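Local coordinates for Acarbose/maltose binding protein GacH (Streptomyces glaucescens, PDB 3K01) that binds acarbose and an acarbose homolog, and probably maltose, as the solute receptor of an ABC transporter, at residues 27-32 with 57-62; 110-115 with 311-316; 178-183 with 233-238. All blocks are in the same frame, centred on the assembly; numbering follows the deposited sequence.

Interaction 1: 27-32 with 57-62; sequences SGTVTF and KVDVKY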
loop_
_atom_site.group_PDB
_atom_site.type_symbol
_atom_site.label_atom_id
_atom_site.label_comp_id
_atom_site.label_asym_id
_atom_site.label_seq_id
_atom_site.Cartn_x
_atom_site.Cartn_y
_atom_site.Cartn_z
ATOM N N SER A 27 -30.910 8.950 11.684
ATOM C CA SER A 27 -31.183 8.099 12.833
ATOM C C SER A 27 -30.819 6.662 12.498
ATOM O O SER A 27 -30.345 6.393 11.400
ATOM C CB SER A 27 -32.666 8.208 13.261
ATOM O OG SER A 27 -33.500 7.745 12.228
ATOM N N GLY A 28 -31.025 5.768 13.455
ATOM C CA GLY A 28 -30.792 4.347 13.231
ATOM C C GLY A 28 -29.405 3.949 13.693
ATOM O O GLY A 28 -28.744 4.687 14.422
ATOM N N THR A 29 -28.972 2.775 13.247
ATOM C CA THR A 29 -27.691 2.204 13.670
ATOM C C THR A 29 -26.726 2.231 12.501
ATOM O O THR A 29 -27.122 2.002 11.353
ATOM C CB THR A 29 -27.887 0.754 14.118
ATOM O OG1 THR A 29 -28.752 0.731 15.259
ATOM C CG2 THR A 29 -26.559 0.093 14.494
ATOM N N VAL A 30 -25.463 2.558 12.792
ATOM C CA VAL A 30 -24.373 2.326 11.831
ATOM C C VAL A 30 -23.342 1.434 12.512
ATOM O O VAL A 30 -22.647 1.885 13.425
ATOM C CB VAL A 30 -23.711 3.635 11.341
ATOM C CG1 VAL A 30 -22.493 3.308 10.440
ATOM C CG2 VAL A 30 -24.702 4.518 10.576
ATOM N N THR A 31 -23.274 0.182 12.065
ATOM C CA THR A 31 -22.247 -0.742 12.540
ATOM C C THR A 31 -21.032 -0.597 11.646
ATOM O O THR A 31 -21.144 -0.731 10.415
ATOM C CB THR A 31 -22.761 -2.179 12.557
ATOM O OG1 THR A 31 -23.860 -2.258 13.489
ATOM C CG2 THR A 31 -21.660 -3.147 12.987
ATOM N N PHE A 32 -19.898 -0.271 12.267
ATOM C CA PHE A 32 -18.645 -0.026 11.546
ATOM C C PHE A 32 -17.617 -1.070 11.937
ATOM O O PHE A 32 -17.295 -1.188 13.118
ATOM C CB PHE A 32 -18.131 1.387 11.885
ATOM C CG PHE A 32 -16.713 1.690 11.400
ATOM C CD1 PHE A 32 -16.271 1.315 10.124
ATOM C CD2 PHE A 32 -15.835 2.392 12.219
ATOM C CE1 PHE A 32 -14.978 1.605 9.692
ATOM C CE2 PHE A 32 -14.559 2.690 11.801
ATOM C CZ PHE A 32 -14.121 2.314 10.536
ATOM N N LYS A 57 -28.935 11.048 17.093
ATOM C CA LYS A 57 -29.930 9.997 16.974
ATOM C C LYS A 57 -29.387 8.752 16.259
ATOM O O LYS A 57 -30.083 7.744 16.139
ATOM C CB LYS A 57 -31.186 10.516 16.264
ATOM C CG LYS A 57 -31.962 11.560 17.063
ATOM C CD LYS A 57 -33.363 11.717 16.488
ATOM C CE LYS A 57 -34.128 12.802 17.219
ATOM N NZ LYS A 57 -35.245 13.284 16.363
ATOM N N VAL A 58 -28.148 8.836 15.768
ATOM C CA VAL A 58 -27.479 7.656 15.211
ATOM C C VAL A 58 -26.683 6.927 16.288
ATOM O O VAL A 58 -25.945 7.547 17.057
ATOM C CB VAL A 58 -26.565 8.044 14.026
ATOM C CG1 VAL A 58 -25.814 6.816 13.481
ATOM C CG2 VAL A 58 -27.383 8.683 12.923
ATOM N N ASP A 59 -26.866 5.614 16.343
ATOM C CA ASP A 59 -26.089 4.761 17.233
ATOM C C ASP A 59 -24.935 4.162 16.420
ATOM O O ASP A 59 -25.147 3.237 15.623
ATOM C CB ASP A 59 -26.985 3.639 17.773
ATOM C CG ASP A 59 -26.277 2.707 18.749
ATOM O OD1 ASP A 59 -25.140 2.995 19.209
ATOM O OD2 ASP A 59 -26.884 1.659 19.055
ATOM N N VAL A 60 -23.735 4.693 16.616
ATOM C CA VAL A 60 -22.540 4.096 16.017
ATOM C C VAL A 60 -22.064 2.903 16.843
ATOM O O VAL A 60 -21.734 3.050 18.033
ATOM C CB VAL A 60 -21.408 5.109 15.873
ATOM C CG1 VAL A 60 -20.120 4.431 15.345
ATOM C CG2 VAL A 60 -21.830 6.249 14.945
ATOM N N LYS A 61 -22.029 1.731 16.217
ATOM C CA LYS A 61 -21.518 0.516 16.844
ATOM C C LYS A 61 -20.173 0.163 16.223
ATOM O O LYS A 61 -20.097 -0.447 15.139
ATOM C CB LYS A 61 -22.518 -0.634 16.706
ATOM C CG LYS A 61 -23.884 -0.327 17.328
ATOM C CD LYS A 61 -24.819 -1.524 17.301
ATOM C CE LYS A 61 -25.988 -1.271 18.263
ATOM N NZ LYS A 61 -27.175 -2.129 18.010
ATOM N N TYR A 62 -19.122 0.567 16.922
ATOM C CA TYR A 62 -17.748 0.302 16.522
ATOM C C TYR A 62 -17.358 -1.137 16.852
ATOM O O TYR A 62 -17.558 -1.584 17.994
ATOM C CB TYR A 62 -16.817 1.239 17.277
ATOM C CG TYR A 62 -15.377 0.944 16.992
ATOM C CD1 TYR A 62 -14.738 1.531 15.899
ATOM C CD2 TYR A 62 -14.658 0.014 17.761
ATOM C CE1 TYR A 62 -13.414 1.236 15.602
ATOM C CE2 TYR A 62 -13.331 -0.280 17.475
ATOM C CZ TYR A 62 -12.728 0.315 16.391
ATOM O OH TYR A 62 -11.418 0.003 16.096
HETATM O O HOH W 1 -29.408 -2.088 15.877
#

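Interaction 2: 110-115 with 311-316; sequences TPALDD and ASYAFV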
loop_
_atom_site.group_PDB
_atom_site.type_symbol
_atom_site.label_atom_id
_atom_site.label_comp_id
_atom_site.label_asym_id
_atom_site.label_seq_id
_atom_site.Cartn_x
_atom_site.Cartn_y
_atom_site.Cartn_z
ATOM N N THR A 110 -24.752 9.724 -4.658
ATOM C CA THR A 110 -25.161 9.688 -3.258
ATOM C C THR A 110 -24.415 10.727 -2.476
ATOM O O THR A 110 -23.349 11.182 -2.904
ATOM C CB THR A 110 -24.914 8.344 -2.549
ATOM O OG1 THR A 110 -23.522 8.233 -2.199
ATOM C CG2 THR A 110 -25.369 7.163 -3.389
ATOM N N PRO A 111 -24.962 11.111 -1.327
ATOM C CA PRO A 111 -24.328 12.120 -0.473
ATOM C C PRO A 111 -23.009 11.623 0.109
ATOM O O PRO A 111 -22.298 12.384 0.765
ATOM C CB PRO A 111 -25.353 12.317 0.646
ATOM C CG PRO A 111 -26.659 11.987 0.013
ATOM C CD PRO A 111 -26.373 10.886 -0.968
ATOM N N ALA A 112 -22.604 10.362 -0.072
ATOM C CA ALA A 112 -21.317 9.877 0.475
ATOM C C ALA A 112 -20.090 10.566 -0.120
ATOM O O ALA A 112 -19.058 10.634 0.474
ATOM C CB ALA A 112 -21.186 8.359 0.291
ATOM N N LEU A 113 -20.210 11.026 -1.346
ATOM C CA LEU A 113 -19.099 11.487 -2.128
ATOM C C LEU A 113 -18.919 12.994 -2.048
ATOM O O LEU A 113 -18.070 13.504 -2.615
ATOM C CB LEU A 113 -19.242 11.006 -3.610
ATOM C CG LEU A 113 -19.362 9.497 -3.847
ATOM C CD1 LEU A 113 -19.286 9.220 -5.304
ATOM C CD2 LEU A 113 -18.246 8.735 -3.099
ATOM N N ASP A 114 -19.655 13.654 -1.230
ATOM C CA ASP A 114 -19.581 15.134 -1.151
ATOM C C ASP A 114 -18.165 15.758 -1.002
ATOM O O ASP A 114 -17.964 16.838 -1.511
ATOM C CB ASP A 114 -20.496 15.678 -0.038
ATOM C CG ASP A 114 -21.980 15.389 -0.275
ATOM O OD1 ASP A 114 -22.396 15.339 -1.454
ATOM O OD2 ASP A 114 -22.713 15.202 0.729
ATOM N N ASP A 115 -17.178 15.109 -0.405
ATOM C CA ASP A 115 -15.849 15.720 -0.501
ATOM C C ASP A 115 -15.045 15.102 -1.641
ATOM O O ASP A 115 -14.651 13.939 -1.548
ATOM C CB ASP A 115 -15.093 15.568 0.821
ATOM C CG ASP A 115 -15.663 16.442 1.920
ATOM O OD1 ASP A 115 -16.442 17.366 1.604
ATOM O OD2 ASP A 115 -15.386 16.283 3.128
ATOM N N ALA A 311 -27.622 6.890 6.646
ATOM C CA ALA A 311 -26.699 7.221 7.731
ATOM C C ALA A 311 -25.291 6.734 7.399
ATOM O O ALA A 311 -24.317 7.368 7.801
ATOM C CB ALA A 311 -27.178 6.656 9.058
ATOM N N SER A 312 -25.215 5.608 6.682
ATOM C CA SER A 312 -23.914 5.072 6.277
ATOM C C SER A 312 -23.214 5.983 5.282
ATOM O O SER A 312 -22.003 6.180 5.382
ATOM C CB SER A 312 -24.041 3.654 5.712
ATOM O OG SER A 312 -24.580 2.764 6.669
ATOM N N TYR A 313 -23.948 6.563 4.332
ATOM C CA TYR A 313 -23.331 7.519 3.412
ATOM C C TYR A 313 -22.726 8.670 4.209
ATOM O O TYR A 313 -21.595 9.098 3.949
ATOM C CB TYR A 313 -24.382 8.114 2.477
ATOM C CG TYR A 313 -25.068 7.149 1.529
ATOM C CD1 TYR A 313 -24.439 5.993 1.058
ATOM C CD2 TYR A 313 -26.371 7.407 1.096
ATOM C CE1 TYR A 313 -25.097 5.125 0.182
ATOM C CE2 TYR A 313 -27.026 6.554 0.228
ATOM C CZ TYR A 313 -26.401 5.409 -0.219
ATOM O OH TYR A 313 -27.055 4.561 -1.083
ATOM N N ALA A 314 -23.486 9.196 5.177
ATOM C CA ALA A 314 -23.008 10.306 5.965
ATOM C C ALA A 314 -21.818 9.896 6.851
ATOM O O ALA A 314 -20.873 10.683 7.044
ATOM C CB ALA A 314 -24.147 10.867 6.818
ATOM N N PHE A 315 -21.846 8.671 7.357
ATOM C CA PHE A 315 -20.741 8.210 8.192
ATOM C C PHE A 315 -19.425 8.102 7.398
ATOM O O PHE A 315 -18.372 8.542 7.878
ATOM C CB PHE A 315 -21.091 6.862 8.817
ATOM C CG PHE A 315 -20.015 6.324 9.731
ATOM C CD1 PHE A 315 -19.909 6.785 11.031
ATOM C CD2 PHE A 315 -19.113 5.379 9.271
ATOM C CE1 PHE A 315 -18.919 6.299 11.880
ATOM C CE2 PHE A 315 -18.116 4.875 10.112
ATOM C CZ PHE A 315 -18.019 5.341 11.420
ATOM N N VAL A 316 -19.471 7.531 6.199
ATOM C CA VAL A 316 -18.231 7.429 5.419
ATOM C C VAL A 316 -17.759 8.794 4.965
ATOM O O VAL A 316 -16.556 9.032 4.920
ATOM C CB VAL A 316 -18.289 6.403 4.264
ATOM C CG1 VAL A 316 -18.687 5.032 4.789
ATOM C CG2 VAL A 316 -19.190 6.851 3.116
#

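Interaction 3: 178-183 with 233-238; sequences GATGLY and AAITDA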
loop_
_atom_site.group_PDB
_atom_site.type_symbol
_atom_site.label_atom_id
_atom_site.label_comp_id
_atom_site.label_asym_id
_atom_site.label_seq_id
_atom_site.Cartn_x
_atom_site.Cartn_y
_atom_site.Cartn_z
ATOM N N GLY A 178 32.427 -1.791 4.131
ATOM C CA GLY A 178 32.174 -3.221 4.173
ATOM C C GLY A 178 30.689 -3.594 4.069
ATOM O O GLY A 178 30.381 -4.762 3.844
ATOM N N ALA A 179 29.768 -2.655 4.284
ATOM C CA ALA A 179 28.339 -2.973 4.175
ATOM C C ALA A 179 27.962 -3.233 2.733
ATOM O O ALA A 179 28.529 -2.640 1.832
ATOM C CB ALA A 179 27.520 -1.834 4.720
ATOM N N THR A 180 26.995 -4.117 2.532
ATOM C CA THR A 180 26.367 -4.271 1.215
ATOM C C THR A 180 25.428 -3.076 0.975
ATOM O O THR A 180 24.860 -2.530 1.929
ATOM C CB THR A 180 25.608 -5.605 1.182
ATOM O OG1 THR A 180 26.572 -6.654 1.184
ATOM C CG2 THR A 180 24.730 -5.763 -0.049
ATOM N N GLY A 181 25.293 -2.637 -0.268
ATOM C CA GLY A 181 24.391 -1.500 -0.523
ATOM C C GLY A 181 22.954 -1.716 -0.096
ATOM O O GLY A 181 22.409 -0.910 0.655
ATOM N N LEU A 182 22.352 -2.802 -0.587
ATOM C CA LEU A 182 20.906 -2.970 -0.507
ATOM C C LEU A 182 20.535 -4.345 0.004
ATOM O O LEU A 182 21.110 -5.358 -0.417
ATOM C CB LEU A 182 20.333 -2.803 -1.924
ATOM C CG LEU A 182 18.822 -2.973 -2.126
ATOM C CD1 LEU A 182 18.007 -1.905 -1.382
ATOM C CD2 LEU A 182 18.420 -3.009 -3.586
ATOM N N TYR A 183 19.514 -4.415 0.862
ATOM C CA TYR A 183 18.815 -5.682 1.081
ATOM C C TYR A 183 17.641 -5.726 0.144
ATOM O O TYR A 183 16.786 -4.855 0.241
ATOM C CB TYR A 183 18.337 -5.867 2.531
ATOM C CG TYR A 183 17.812 -7.267 2.722
ATOM C CD1 TYR A 183 18.640 -8.265 3.213
ATOM C CD2 TYR A 183 16.534 -7.621 2.323
ATOM C CE1 TYR A 183 18.194 -9.582 3.332
ATOM C CE2 TYR A 183 16.074 -8.932 2.463
ATOM C CZ TYR A 183 16.901 -9.874 2.958
ATOM O OH TYR A 183 16.422 -11.163 3.056
ATOM N N ALA A 233 25.613 -5.750 -5.400
ATOM C CA ALA A 233 24.977 -4.534 -4.895
ATOM C C ALA A 233 23.971 -4.850 -3.798
ATOM O O ALA A 233 23.716 -4.011 -2.936
ATOM C CB ALA A 233 24.299 -3.789 -6.005
ATOM N N ALA A 234 23.376 -6.036 -3.869
ATOM C CA ALA A 234 22.303 -6.424 -2.956
ATOM C C ALA A 234 22.497 -7.826 -2.475
ATOM O O ALA A 234 23.147 -8.651 -3.148
ATOM C CB ALA A 234 20.946 -6.331 -3.631
ATOM N N ILE A 235 21.902 -8.113 -1.320
ATOM C CA ILE A 235 21.768 -9.482 -0.844
ATOM C C ILE A 235 20.273 -9.780 -0.646
ATOM O O ILE A 235 19.443 -8.878 -0.570
ATOM C CB ILE A 235 22.536 -9.733 0.475
ATOM C CG1 ILE A 235 22.151 -8.694 1.541
ATOM C CG2 ILE A 235 24.045 -9.766 0.208
ATOM C CD1 ILE A 235 22.702 -9.007 2.941
ATOM N N THR A 236 19.945 -11.061 -0.549
ATOM C CA THR A 236 18.560 -11.481 -0.413
ATOM C C THR A 236 18.498 -12.833 0.287
ATOM O O THR A 236 19.544 -13.430 0.611
ATOM C CB THR A 236 17.863 -11.534 -1.796
ATOM O OG1 THR A 236 16.461 -11.681 -1.589
ATOM C CG2 THR A 236 18.384 -12.696 -2.639
ATOM N N ASP A 237 17.276 -13.293 0.559
ATOM C CA ASP A 237 17.060 -14.588 1.219
ATOM C C ASP A 237 15.775 -15.174 0.672
ATOM O O ASP A 237 14.804 -14.457 0.454
ATOM C CB ASP A 237 16.931 -14.437 2.745
ATOM C CG ASP A 237 18.212 -14.015 3.401
ATOM O OD1 ASP A 237 19.084 -14.871 3.645
ATOM O OD2 ASP A 237 18.335 -12.801 3.683
ATOM N N ALA A 238 15.742 -16.498 0.538
ATOM C CA ALA A 238 14.542 -17.172 0.048
ATOM C C ALA A 238 13.492 -17.386 1.110
ATOM O O ALA A 238 12.333 -17.666 0.821
ATOM C CB ALA A 238 14.926 -18.509 -0.563
HETATM O O HOH W 2 14.324 -11.786 1.167
#

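Interaction 1: 27-32 with 57-62
K61 lies across the side chains of T29 and T31, and its course can be followed atom by atom. With chi1 at -59° its CG lies opposite the carbonyl carbon, and the extended chain beyond runs back toward T29. CB sits 3.8 Å from T31 OG1, CG turns to T29 CG2, and CD makes the tightest apolar approach, 3.7 Å from T29 CG2, while CE still grazes that methyl. NZ donates to a water 3.1 Å away that also pairs with T29 OG1, so one water joins the two strands beyond the methylene contact; the ion pair of K61 NZ with D59 OD2 in its own strand is long.

Beneath this row the backbones pair in parallel register, with axes 4.6 Å apart and 20° between their directions. Four bonds form a regular ladder: D59 N to G28 O, V30 N to D59 O, K61 N to V30 O and F32 N to K61 O, all 2.8 to 2.9 Å. This is the first parallel pair of the periplasmic-binding-protein fold, a beta-alpha-beta crossover in which helices 41-49 and 51-54 link strand 28-34 to strand 58-64.

The sheet face carrying V30, F32, V58, V60 and Y62 is mostly buried. V30 CG2 meets V58 CG1 at 3.9 Å, and the F32 and Y62 rings touch obliquely through F32 CD2 and Y62 CD1, also 3.9 Å apart. F315 and A311 of helix 309-320 pack against V30, whereas the hydroxyl of Y62 is hydrogen-bonded to D34 and N64.

Interaction 2: 110-115 with 311-316
An ST turn at T110, in the loop between helices 92-100 and 121-125, rests on helix 309-320 of the solute-binding-protein fold, with the Y313 ring as the main surface of contact. The turn is defined by T110 OG1 accepting from A112 N at 3.1 Å, with an N-H...O angle of 152°; the same hydroxyl is also hydrogen-bonded to the carbonyl of L107. These two bonds fix the rotation of the threonine about its first torsion (chi1 78°), in which OG1 stands between the backbone N and the carbonyl carbon.

Held this way, T110 presents its carbon atoms to the tyrosine. Its CB lies 3.9 Å from the centroid of the Y313 ring and 9° off the ring normal, a CH-pi contact almost directly over the centre of one face. CG2 extends over the same face toward the hydroxyl end of the ring, where it comes 3.8 Å from Y313 CZ. P111 adds a smaller apolar touch, its CD reaching CD2 of the Y313 ring obliquely.

The rest of the contact is made close to the helix backbone. Here the CA atoms of A112 and Y313, 4.3 Å apart, are the nearest pair of CA atoms across the segments, and the small side chain of A112 fits between two helix residues one turn apart: A112 CB is 3.9 Å from Y313 CB and 3.8 Å from V316 CG2. No hydrogen bond crosses between the two segments. Further along the loop, D114 makes a salt bridge to K317 of the same helix, adding a charged link beside the apolar patch. The closest polar feature at the patch itself is a CA-H...O contact, with A112 CA 3.6 Å from Y313 O.

Interaction 3: 178-183 with 233-238
Y183 and D237 make the shortest contact: Y183 OH donates to D237 OD2 over 2.6 Å. The carboxylate oxygen comes in at the edge of the ring, in its plane, and accepts the hydrogen bond with its anti lone pair, the one away from OD1. Because OD2 lies in the ring plane, the phenol O-H can point at it while staying in that plane; the carboxylate itself is turned only 22° from the ring. Y183 OH also accepts a hydrogen bond from a water, which donates in turn to D237 O at 2.8 Å; the hydroxyl is therefore gripped from the side chain of D237 and, through the water, from its backbone. Above one face of the ring stands I235 O, offset toward the rim, while I235 CG1 meets Y183 CD1 at 3.9 Å.

Behind the ring the main chains form a short parallel pair, L182 beside A234 and Y183 beside I235. L182 N bonds to A233 O, and I235 N to L182 O, each at 3.0 Å; the first is the more bent, with an N-H...O angle of 139°. These strands belong to an alpha/beta unit of the solute-binding-protein fold: a connection containing helix 216-230 brings strand 234-235 alongside strand 180-183, whose other neighbour is strand 254-259. On the face opposite Y183, L182 CB and A234 CB touch.

Before the corner at G181, T180 CG2 sits 3.5 Å from A233 O; chi1, -70° to OG1, leaves this methyl opposite the backbone N. Farther out, N244, M245 and A248 of helix 241-251 pack on Y183, N244 also touches D237, and the hydroxyl of T236 is hydrogen-bonded to the carbonyl of L184.

In the fold
From the N terminus, interaction 1 closes first: the chain leaves strand 28-34, passes through two helices and returns beside it as strand 58-64. Interaction 2 opens at 110-115 and closes almost two hundred residues later, at helix 309-320. Interaction 3 opens and closes within that long excursion, pairing strands 180-183 and 234-235. Interactions 1 and 2 are neighbours, their centres about 14 Å apart: the strand pair of the first and helix 309-320 of the second pack on each other. Interaction 3 lies on the opposite side of the chain's centre from the other two, its centre about 51 Å from that of interaction 1, yet both reach the same mixed sheet at distant places.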